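Phenylacetic acid degradation protein PaaI (Thermus thermophilus HB8, PDB 1WLU) probably hydrolyses acyl-CoA thioesters as a hot dog fold thioesterase associated with phenylacetic acid degradation. Local coordinates at residues T93-V98 / T111-R116; Y44-S49 / V80-V85; D69-L74 / G104-L109; G25-D30 / A76-E81. One frame throughout, in Å; residues are numbered along the deposited sequence.

Contact 1: T93-V98 / T111-R116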
# COMPACT_ATOMS: atom_id res chain seq x y z
N THR A 93 -1.77 -16.32 -6.76
CA THR A 93 -1.32 -15.26 -5.85
C THR A 93 -1.62 -15.65 -4.41
O THR A 93 -2.45 -16.53 -4.16
CB THR A 93 -2.03 -13.91 -6.14
OG1 THR A 93 -3.45 -14.09 -6.05
CG2 THR A 93 -1.67 -13.40 -7.53
N ALA A 94 -0.94 -15.01 -3.47
CA ALA A 94 -1.14 -15.28 -2.05
C ALA A 94 -0.78 -14.02 -1.28
O ALA A 94 0.08 -13.24 -1.72
CB ALA A 94 -0.28 -16.46 -1.59
N THR A 95 -1.42 -13.81 -0.14
CA THR A 95 -1.18 -12.63 0.67
C THR A 95 -0.85 -13.01 2.11
O THR A 95 -1.45 -13.93 2.67
CB THR A 95 -2.40 -11.69 0.62
OG1 THR A 95 -2.61 -11.28 -0.74
CG2 THR A 95 -2.19 -10.46 1.49
N TYR A 96 0.10 -12.28 2.69
CA TYR A 96 0.55 -12.53 4.05
C TYR A 96 0.63 -11.27 4.88
O TYR A 96 0.88 -10.18 4.36
CB TYR A 96 1.94 -13.18 4.03
CG TYR A 96 1.98 -14.49 3.30
CD1 TYR A 96 1.93 -14.53 1.90
CD2 TYR A 96 1.93 -15.70 3.99
CE1 TYR A 96 1.81 -15.74 1.22
CE2 TYR A 96 1.81 -16.91 3.32
CZ TYR A 96 1.75 -16.92 1.94
OH TYR A 96 1.56 -18.11 1.28
N ARG A 97 0.39 -11.42 6.18
CA ARG A 97 0.50 -10.32 7.12
C ARG A 97 1.72 -10.62 7.97
O ARG A 97 1.89 -11.75 8.45
CB ARG A 97 -0.73 -10.23 8.04
CG ARG A 97 -0.44 -9.43 9.31
CD ARG A 97 -1.69 -9.11 10.12
NE ARG A 97 -2.50 -10.28 10.42
CZ ARG A 97 -3.60 -10.61 9.75
NH1 ARG A 97 -4.02 -9.86 8.74
NH2 ARG A 97 -4.28 -11.70 10.09
N VAL A 98 2.59 -9.63 8.14
CA VAL A 98 3.79 -9.82 8.93
C VAL A 98 3.88 -8.77 10.03
O VAL A 98 4.01 -7.58 9.75
CB VAL A 98 5.06 -9.75 8.06
CG1 VAL A 98 6.29 -10.07 8.90
CG2 VAL A 98 4.96 -10.73 6.89
N THR A 111 2.32 -5.93 4.96
CA THR A 111 1.26 -6.63 4.24
C THR A 111 1.81 -6.87 2.84
O THR A 111 2.18 -5.92 2.15
CB THR A 111 -0.01 -5.77 4.15
OG1 THR A 111 -0.35 -5.27 5.45
CG2 THR A 111 -1.18 -6.59 3.61
N GLY A 112 1.88 -8.12 2.40
CA GLY A 112 2.43 -8.38 1.09
C GLY A 112 1.73 -9.46 0.28
O GLY A 112 1.17 -10.40 0.84
N THR A 113 1.77 -9.30 -1.04
CA THR A 113 1.16 -10.25 -1.95
C THR A 113 2.21 -10.76 -2.92
O THR A 113 3.01 -9.99 -3.45
CB THR A 113 0.01 -9.60 -2.73
OG1 THR A 113 -1.05 -9.29 -1.82
CG2 THR A 113 -0.52 -10.55 -3.81
N VAL A 114 2.20 -12.07 -3.14
CA VAL A 114 3.15 -12.70 -4.05
C VAL A 114 2.44 -13.26 -5.27
O VAL A 114 1.22 -13.46 -5.27
CB VAL A 114 3.90 -13.90 -3.41
CG1 VAL A 114 4.76 -13.44 -2.27
CG2 VAL A 114 2.89 -14.96 -2.94
N PHE A 115 3.23 -13.52 -6.30
CA PHE A 115 2.75 -14.14 -7.52
C PHE A 115 3.33 -15.54 -7.43
O PHE A 115 4.53 -15.70 -7.20
CB PHE A 115 3.29 -13.41 -8.75
CG PHE A 115 2.91 -14.06 -10.05
CD1 PHE A 115 3.77 -14.95 -10.68
CD2 PHE A 115 1.68 -13.79 -10.63
CE1 PHE A 115 3.41 -15.56 -11.88
CE2 PHE A 115 1.31 -14.40 -11.83
CZ PHE A 115 2.17 -15.28 -12.45
N ARG A 116 2.48 -16.56 -7.56
CA ARG A 116 2.94 -17.94 -7.48
C ARG A 116 3.39 -18.41 -8.85
O ARG A 116 2.61 -18.43 -9.80
CB ARG A 116 1.81 -18.82 -6.94
CG ARG A 116 1.23 -18.32 -5.62
CD ARG A 116 0.18 -19.26 -5.09
NE ARG A 116 0.76 -20.52 -4.64
CZ ARG A 116 0.05 -21.62 -4.37
NH1 ARG A 116 -1.27 -21.61 -4.51
NH2 ARG A 116 0.67 -22.72 -3.97
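Thr-95 and Thr-113 face each other in a non-hydrogen-bonded pair of two antiparallel strands, and their hydroxyls supply the side-chain bond of this contact: OG1 of Thr-95 lies 2.7 Å from OG1 of Thr-113, and either could be the donor. Both residues turn OG1 anti to their own carbonyl carbon (chi1 -61° and -67°), which brings the two oxygens together across the gap while the two side chains cross at a slant. The methyl CG2 of Thr-95 then rests 3.4 Å from the carbonyl O of Gly-112. This face looks onto Phe-71 and Arg-67 of the second subunit. On the other face, Ala-94 and Val-114 form a hydrogen-bonded pair, and CG2 of Val-114 packs 3.8 Å from CB of Ala-94. That same methyl comes up to the ring edge of Tyr-96, where CE1 is its nearest atom; the carbonyl O of Gly-112, opposite, also lies at the ring edge, near its plane.

Between these two layers of side chains runs the backbone ladder. Val-114 N gives a bond of 2.8 Å to Ala-94 O, while the return bond, Ala-94 N to Val-114 O, is longer at 3.2 Å. Tyr-96 and Gly-112 exchange a second pair. At the end of the ladder, Arg-116 lays CG against Thr-93 N and sends its guanidinium on to the carbonyls of Ser-90 and Arg-58. Thr-93 and Phe-115 lie beside Ser-90 and Arg-92, residues seen to bind CoA.

In this hairpin of strands 93-102 and 105-116, Tyr-96 and Val-114 pack on Phe-51 and Ser-55 of helix 40-56, and strand 93-102 is hydrogen-bonded on its other side to strand 79-89, Thr-95 with Val-87 and Arg-97 with Val-85.

Contact 2: Y44-S49 / V80-V85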
# COMPACT_ATOMS: atom_id res chain seq x y z
N TYR A 44 12.28 -3.55 7.08
CA TYR A 44 11.57 -4.11 5.95
C TYR A 44 12.22 -5.43 5.53
O TYR A 44 11.52 -6.41 5.26
CB TYR A 44 11.56 -3.14 4.77
CG TYR A 44 10.84 -3.66 3.54
CD1 TYR A 44 11.48 -4.51 2.64
CD2 TYR A 44 9.51 -3.32 3.29
CE1 TYR A 44 10.82 -5.01 1.52
CE2 TYR A 44 8.84 -3.81 2.18
CZ TYR A 44 9.50 -4.65 1.30
OH TYR A 44 8.83 -5.12 0.19
N ALA A 45 13.55 -5.46 5.47
CA ALA A 45 14.25 -6.68 5.08
C ALA A 45 13.87 -7.83 6.01
O ALA A 45 13.70 -8.97 5.57
CB ALA A 45 15.75 -6.45 5.12
N LEU A 46 13.74 -7.53 7.29
CA LEU A 46 13.36 -8.53 8.28
C LEU A 46 11.97 -9.07 7.97
O LEU A 46 11.76 -10.28 7.88
CB LEU A 46 13.37 -7.91 9.68
CG LEU A 46 12.96 -8.82 10.84
CD1 LEU A 46 14.05 -9.85 11.09
CD2 LEU A 46 12.74 -7.98 12.09
N ALA A 47 11.01 -8.17 7.78
CA ALA A 47 9.64 -8.58 7.48
C ALA A 47 9.56 -9.31 6.15
O ALA A 47 8.89 -10.33 6.03
CB ALA A 47 8.73 -7.35 7.45
N ASP A 48 10.26 -8.78 5.14
CA ASP A 48 10.26 -9.37 3.81
C ASP A 48 10.83 -10.79 3.84
O ASP A 48 10.39 -11.65 3.08
CB ASP A 48 11.09 -8.50 2.86
CG ASP A 48 11.01 -8.98 1.43
OD1 ASP A 48 9.90 -8.93 0.86
OD2 ASP A 48 12.04 -9.41 0.88
N SER A 49 11.82 -11.02 4.70
CA SER A 49 12.43 -12.34 4.80
C SER A 49 11.43 -13.35 5.36
O SER A 49 11.35 -14.48 4.87
CB SER A 49 13.68 -12.28 5.68
OG SER A 49 14.69 -11.49 5.07
N VAL A 80 14.43 -7.85 17.55
CA VAL A 80 13.18 -7.73 16.81
C VAL A 80 12.83 -9.02 16.06
O VAL A 80 13.72 -9.77 15.65
CB VAL A 80 13.27 -6.54 15.82
CG1 VAL A 80 14.39 -6.77 14.84
CG2 VAL A 80 11.94 -6.33 15.12
N GLU A 81 11.53 -9.26 15.91
CA GLU A 81 11.03 -10.44 15.22
C GLU A 81 9.97 -10.05 14.19
O GLU A 81 9.26 -9.06 14.37
CB GLU A 81 10.36 -11.40 16.21
CG GLU A 81 11.29 -12.23 17.06
CD GLU A 81 10.52 -13.02 18.10
OE1 GLU A 81 9.32 -13.30 17.88
OE2 GLU A 81 11.12 -13.37 19.14
N ALA A 82 9.88 -10.83 13.12
CA ALA A 82 8.88 -10.61 12.08
C ALA A 82 8.10 -11.92 12.01
O ALA A 82 8.66 -12.98 11.69
CB ALA A 82 9.54 -10.30 10.75
N ARG A 83 6.81 -11.84 12.32
CA ARG A 83 5.93 -13.01 12.34
C ARG A 83 4.98 -12.98 11.15
O ARG A 83 4.06 -12.15 11.11
CB ARG A 83 5.14 -13.02 13.65
CG ARG A 83 6.04 -12.93 14.87
CD ARG A 83 5.25 -12.59 16.12
NE ARG A 83 6.12 -12.50 17.29
CZ ARG A 83 5.70 -12.15 18.50
NH1 ARG A 83 4.43 -11.87 18.70
NH2 ARG A 83 6.56 -12.11 19.51
N ALA A 84 5.19 -13.88 10.20
CA ALA A 84 4.37 -13.95 9.00
C ALA A 84 3.30 -15.02 9.07
O ALA A 84 3.57 -16.16 9.43
CB ALA A 84 5.27 -14.19 7.78
N VAL A 85 2.07 -14.63 8.72
CA VAL A 85 0.94 -15.55 8.71
C VAL A 85 0.22 -15.38 7.38
O VAL A 85 0.20 -14.29 6.79
CB VAL A 85 -0.05 -15.28 9.86
CG1 VAL A 85 0.65 -15.43 11.20
CG2 VAL A 85 -0.66 -13.89 9.73
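Leu-46 reaches down from the helix to meet Val-80 tip to tip, and this is where the contact is tightest. Its methyl CD2 lies 3.4 Å from CG1 of Val-80, closer than ordinary van der Waals contact, and 3.5 Å from CG2 of Val-80, so it is set against both branches of the valine. The first torsion of Leu-46 explains the reach: CG stands anti to the backbone N (chi1 179°), which extends the side chain away from the helix and over the strand. One step along, the small CB of Ala-82 fits under the helix, 3.7 Å from CG of Leu-46 and 3.6 Å from the carbonyl O of Leu-46. Ala-47 comes just as near through its backbone, with CA 3.7 Å from CB of Ala-82.

With only a methyl at Ala-82, the helix and strand axes approach to 7.5 Å, crossing at -35°. This is the core of the hot dog fold, in which the long central helix 40-56 is the sausage and the curved antiparallel sheet is the bun. Val-98, on the next strand, packs against both Ala-47 and Ala-82, while Val-23 and Leu-11 adjoin Leu-46.

The side chain of Ala-47 itself sits more loosely, CB 4.5 Å from CB of Ala-82; further on, Ala-84, though turned toward the helix, does not touch residues 44-49. The outer face of the strand is different in character. Arg-83 is exposed, and OE1 of Glu-81 lies at the edge of its guanidinium, in the plane, in a long, weak salt bridge (Arg-83 NE to Glu-81 OE1 3.4 Å), while the partly exposed Glu-81 also packs on Val-22 and Ala-24.

Contact 3: D69-L74 / G104-L109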
# COMPACT_ATOMS: atom_id res chain seq x y z
N ASP A 69 4.04 -0.40 7.31
CA ASP A 69 3.55 0.68 8.17
C ASP A 69 4.41 0.69 9.43
O ASP A 69 4.49 -0.30 10.15
CB ASP A 69 2.08 0.45 8.52
CG ASP A 69 1.16 0.61 7.32
OD1 ASP A 69 1.25 1.66 6.64
OD2 ASP A 69 0.35 -0.30 7.05
N TYR A 70 5.06 1.82 9.68
CA TYR A 70 5.96 1.98 10.82
C TYR A 70 5.28 2.65 12.00
O TYR A 70 4.69 3.72 11.85
CB TYR A 70 7.18 2.81 10.40
CG TYR A 70 8.01 2.17 9.31
CD1 TYR A 70 9.07 1.32 9.62
CD2 TYR A 70 7.73 2.41 7.97
CE1 TYR A 70 9.84 0.74 8.62
CE2 TYR A 70 8.50 1.83 6.96
CZ TYR A 70 9.55 1.00 7.30
OH TYR A 70 10.32 0.43 6.31
N PHE A 71 5.38 2.04 13.18
CA PHE A 71 4.74 2.60 14.37
C PHE A 71 5.68 3.12 15.45
O PHE A 71 5.40 4.14 16.09
CB PHE A 71 3.81 1.57 15.02
CG PHE A 71 2.85 0.92 14.07
CD1 PHE A 71 2.10 1.69 13.18
CD2 PHE A 71 2.68 -0.46 14.07
CE1 PHE A 71 1.20 1.08 12.30
CE2 PHE A 71 1.79 -1.07 13.20
CZ PHE A 71 1.04 -0.30 12.32
N ARG A 72 6.79 2.41 15.68
CA ARG A 72 7.73 2.79 16.72
C ARG A 72 9.17 2.62 16.26
O ARG A 72 9.51 1.65 15.59
CB ARG A 72 7.51 1.92 17.96
CG ARG A 72 6.05 1.80 18.40
CD ARG A 72 5.84 0.61 19.33
NE ARG A 72 6.51 0.77 20.62
CZ ARG A 72 6.07 1.57 21.59
NH1 ARG A 72 4.96 2.27 21.43
NH2 ARG A 72 6.75 1.65 22.73
N PRO A 73 10.05 3.58 16.61
CA PRO A 73 11.45 3.49 16.21
C PRO A 73 12.20 2.52 17.12
O PRO A 73 11.78 2.27 18.25
CB PRO A 73 11.94 4.92 16.36
CG PRO A 73 11.17 5.39 17.56
CD PRO A 73 9.77 4.87 17.26
N LEU A 74 13.31 1.97 16.63
CA LEU A 74 14.13 1.05 17.42
C LEU A 74 15.58 1.51 17.41
O LEU A 74 16.07 2.03 16.41
CB LEU A 74 14.04 -0.37 16.86
CG LEU A 74 12.72 -1.12 17.03
CD1 LEU A 74 12.86 -2.51 16.43
CD2 LEU A 74 12.35 -1.21 18.51
N GLY A 104 7.58 -7.29 22.98
CA GLY A 104 6.14 -7.30 23.12
C GLY A 104 5.36 -6.16 22.50
O GLY A 104 4.14 -6.08 22.66
N LYS A 105 6.05 -5.26 21.80
CA LYS A 105 5.38 -4.12 21.17
C LYS A 105 5.37 -4.26 19.65
O LYS A 105 6.34 -4.72 19.06
CB LYS A 105 6.09 -2.82 21.55
CG LYS A 105 6.15 -2.55 23.05
CD LYS A 105 4.77 -2.36 23.64
CE LYS A 105 4.85 -2.05 25.13
NZ LYS A 105 5.64 -0.82 25.40
N LEU A 106 4.26 -3.86 19.03
CA LEU A 106 4.15 -3.92 17.57
C LEU A 106 4.86 -2.70 17.00
O LEU A 106 4.35 -1.58 17.07
CB LEU A 106 2.69 -3.94 17.13
CG LEU A 106 2.44 -4.13 15.63
CD1 LEU A 106 2.92 -5.52 15.19
CD2 LEU A 106 0.96 -3.98 15.33
N VAL A 107 6.04 -2.94 16.44
CA VAL A 107 6.88 -1.89 15.86
C VAL A 107 6.47 -1.50 14.45
O VAL A 107 6.62 -0.34 14.05
CB VAL A 107 8.36 -2.36 15.84
CG1 VAL A 107 9.24 -1.35 15.13
CG2 VAL A 107 8.85 -2.57 17.27
N ALA A 108 5.95 -2.46 13.69
CA ALA A 108 5.53 -2.20 12.31
C ALA A 108 4.63 -3.32 11.82
O ALA A 108 4.60 -4.41 12.40
CB ALA A 108 6.76 -2.08 11.40
N LEU A 109 3.90 -3.04 10.75
CA LEU A 109 3.00 -4.01 10.14
C LEU A 109 3.31 -4.06 8.66
O LEU A 109 3.31 -3.04 7.97
CB LEU A 109 1.54 -3.59 10.34
CG LEU A 109 0.51 -4.50 9.66
CD1 LEU A 109 0.50 -5.86 10.34
CD2 LEU A 109 -0.88 -3.86 9.75
O HOH W 1 0.98 -2.95 6.22
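With CG anti to its carbonyl carbon (chi1 -50°), Phe-71 swings its ring back over the strand end, and Leu-106, whose CG is anti to the backbone N (chi1 -175°), sends CD2 obliquely across to meet it, 3.7 Å from Phe-71 CE2. The ring lies beside Leu-109, its CE2 3.8 Å from Leu-109 CB, while Asp-69 O sits 4.0 Å above the plane, over the ring centre. Leu-106 O approaches the ring edge. An alanine in place of Phe-71 is likely to leave Leu-106 and Leu-109 without the ring that packs on both, opening a gap beside the end of strand 61-70.

Here strand 61-70 pairs antiparallel with strand 105-116. Asp-69 and Leu-109 exchange two backbone bonds. On its other side, toward strand 93-102, strand 105-116 has a classic beta bulge, Val-107 and Ala-108 both facing Val-100. Val-107 O takes two donors from one face of its plane, Phe-71 N at 2.8 Å and Arg-72 N at 3.2 Å.

Tyr-70 and Phe-71 bind CoA in another crystal structure of this protein. A water bridges Asp-69 OD2 (2.8 Å) and Leu-109 O; OD2 also forms a salt bridge with Arg-67, and OD1 is hydrogen-bonded to Ser-65 of the fourth subunit. Leu-74 meets the bulge residue Val-107 tip to tip.

Contact 4: G25-D30 / A76-E81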
# COMPACT_ATOMS: atom_id res chain seq x y z
N GLY A 25 16.14 -10.90 14.48
CA GLY A 25 17.43 -10.26 14.32
C GLY A 25 17.65 -9.25 15.41
O GLY A 25 16.77 -9.02 16.25
N GLU A 26 18.83 -8.65 15.42
CA GLU A 26 19.15 -7.63 16.41
C GLU A 26 19.63 -6.42 15.63
O GLU A 26 20.34 -6.56 14.64
CB GLU A 26 20.26 -8.11 17.35
CG GLU A 26 20.56 -7.14 18.48
CD GLU A 26 21.65 -7.63 19.42
OE1 GLU A 26 21.54 -8.76 19.92
OE2 GLU A 26 22.61 -6.87 19.66
N VAL A 27 19.21 -5.24 16.06
CA VAL A 27 19.62 -4.02 15.39
C VAL A 27 21.07 -3.75 15.77
O VAL A 27 21.38 -3.50 16.94
CB VAL A 27 18.75 -2.81 15.82
CG1 VAL A 27 19.23 -1.55 15.12
CG2 VAL A 27 17.29 -3.09 15.48
N ARG A 28 21.96 -3.82 14.79
CA ARG A 28 23.38 -3.58 15.02
C ARG A 28 23.73 -2.15 14.62
O ARG A 28 22.90 -1.43 14.06
CB ARG A 28 24.23 -4.56 14.20
CG ARG A 28 23.93 -6.02 14.49
CD ARG A 28 24.79 -6.95 13.64
NE ARG A 28 24.71 -6.63 12.22
CZ ARG A 28 25.01 -7.48 11.24
NH1 ARG A 28 25.41 -8.71 11.53
NH2 ARG A 28 24.91 -7.11 9.97
N ALA A 29 24.96 -1.74 14.92
CA ALA A 29 25.41 -0.40 14.60
C ALA A 29 25.31 -0.10 13.10
O ALA A 29 24.97 1.02 12.71
CB ALA A 29 26.85 -0.22 15.06
N ASP A 30 25.59 -1.09 12.27
CA ASP A 30 25.54 -0.92 10.82
C ASP A 30 24.13 -0.91 10.25
O ASP A 30 23.95 -0.76 9.05
CB ASP A 30 26.37 -2.01 10.13
CG ASP A 30 25.86 -3.41 10.42
OD1 ASP A 30 25.71 -3.76 11.61
OD2 ASP A 30 25.62 -4.17 9.46
N ALA A 76 19.88 0.79 18.52
CA ALA A 76 20.87 -0.28 18.47
C ALA A 76 20.69 -1.21 19.66
O ALA A 76 20.43 -0.76 20.78
CB ALA A 76 22.28 0.31 18.48
N GLY A 77 20.81 -2.51 19.41
CA GLY A 77 20.67 -3.49 20.48
C GLY A 77 19.28 -4.10 20.59
O GLY A 77 19.11 -5.13 21.24
N ALA A 78 18.29 -3.47 19.97
CA ALA A 78 16.93 -3.98 20.04
C ALA A 78 16.80 -5.34 19.35
O ALA A 78 17.31 -5.54 18.25
CB ALA A 78 15.97 -2.99 19.40
N ARG A 79 16.12 -6.26 20.03
CA ARG A 79 15.86 -7.59 19.49
C ARG A 79 14.50 -7.47 18.82
O ARG A 79 13.53 -7.04 19.44
CB ARG A 79 15.79 -8.62 20.62
CG ARG A 79 17.12 -8.94 21.28
CD ARG A 79 18.02 -9.74 20.36
NE ARG A 79 19.21 -10.24 21.05
CZ ARG A 79 20.12 -11.04 20.49
NH1 ARG A 79 19.99 -11.41 19.22
NH2 ARG A 79 21.16 -11.45 21.19
N VAL A 80 14.43 -7.85 17.55
CA VAL A 80 13.18 -7.73 16.81
C VAL A 80 12.83 -9.02 16.06
O VAL A 80 13.72 -9.77 15.65
CB VAL A 80 13.27 -6.54 15.82
CG1 VAL A 80 14.39 -6.77 14.84
CG2 VAL A 80 11.94 -6.33 15.12
N GLU A 81 11.53 -9.26 15.91
CA GLU A 81 11.03 -10.44 15.22
C GLU A 81 9.97 -10.05 14.19
O GLU A 81 9.26 -9.06 14.37
CB GLU A 81 10.36 -11.40 16.21
CG GLU A 81 11.29 -12.23 17.06
CD GLU A 81 10.52 -13.02 18.10
OE1 GLU A 81 9.32 -13.30 17.88
OE2 GLU A 81 11.12 -13.37 19.14
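Gly-25 and Val-80 exchange a pair of backbone bonds, each 2.9 Å: Gly-25 N to Val-80 O and Val-80 N to Gly-25 O. The pairing continues past the regular strand, where Val-27 N reaches Ala-78 O at 2.9 Å and Gly-77 N gives Val-27 O a bond of 2.7 Å. In the hot dog sheet this is where the end of strand 20-26 meets the start of strand 79-89. Gly-77 suits the turn leading in, since at its backbone angles, with a positive phi of 96°, a CB would jam against the preceding carbonyl.

Glu-26 and Arg-79 oppose each other as a non-hydrogen-bonded pair, and the carboxylate of Glu-26 stands over one face of the guanidinium of Arg-79, nearly perpendicular to it: CD of Glu-26 is 3.8 Å above the guanidinium plane of Arg-79, over its centre, with the two planes 80° apart. The salt bridge therefore rests on charge alone, with no N-H aimed at the oxygen, and the exact place of OE1 is doubtful. The bend of Arg-79 at chi2 (-71°) folds its guanidinium back beside Glu-26. A glutamine in place of Glu-26 would probably leave the guanidinium of Arg-79 without its opposite charge and freer to turn.

Packing is on the face opposite the charges. CG1 of Val-27 lies 3.9 Å from CA of Ala-76, and CG2 of Val-27 is 4.1 Å from CB of Ala-78; Phe-42 of helix 40-56 and Leu-32 also adjoin Val-27. CG1 of Val-80 rests 3.6 Å from Gly-25 O.

How the contacts relate
The four contacts draw on one six-stranded antiparallel sheet and the helix 40-56 packed on it. Contact 2, about 2 Å from the chain centre, joins helix to sheet; contacts 1 and 4 lie on opposite sides of that centre, about 25 Å apart between their own centres. Contacts 2 and 4 share Val-80 and Glu-81 on strand 79-89, and contacts 1 and 3 share strand 105-116. Along the chain, contact 4 opens first and contact 1 last, while contact 3 crosses the other three. Val-98 and Leu-74 link neighbouring contacts by packing. Contacts 1 and 3 also touch the second subunit, and contacts 2, 3 and 4 the fourth; contact 1 also meets the third, so sheet, helix and loops all contribute to subunit interfaces.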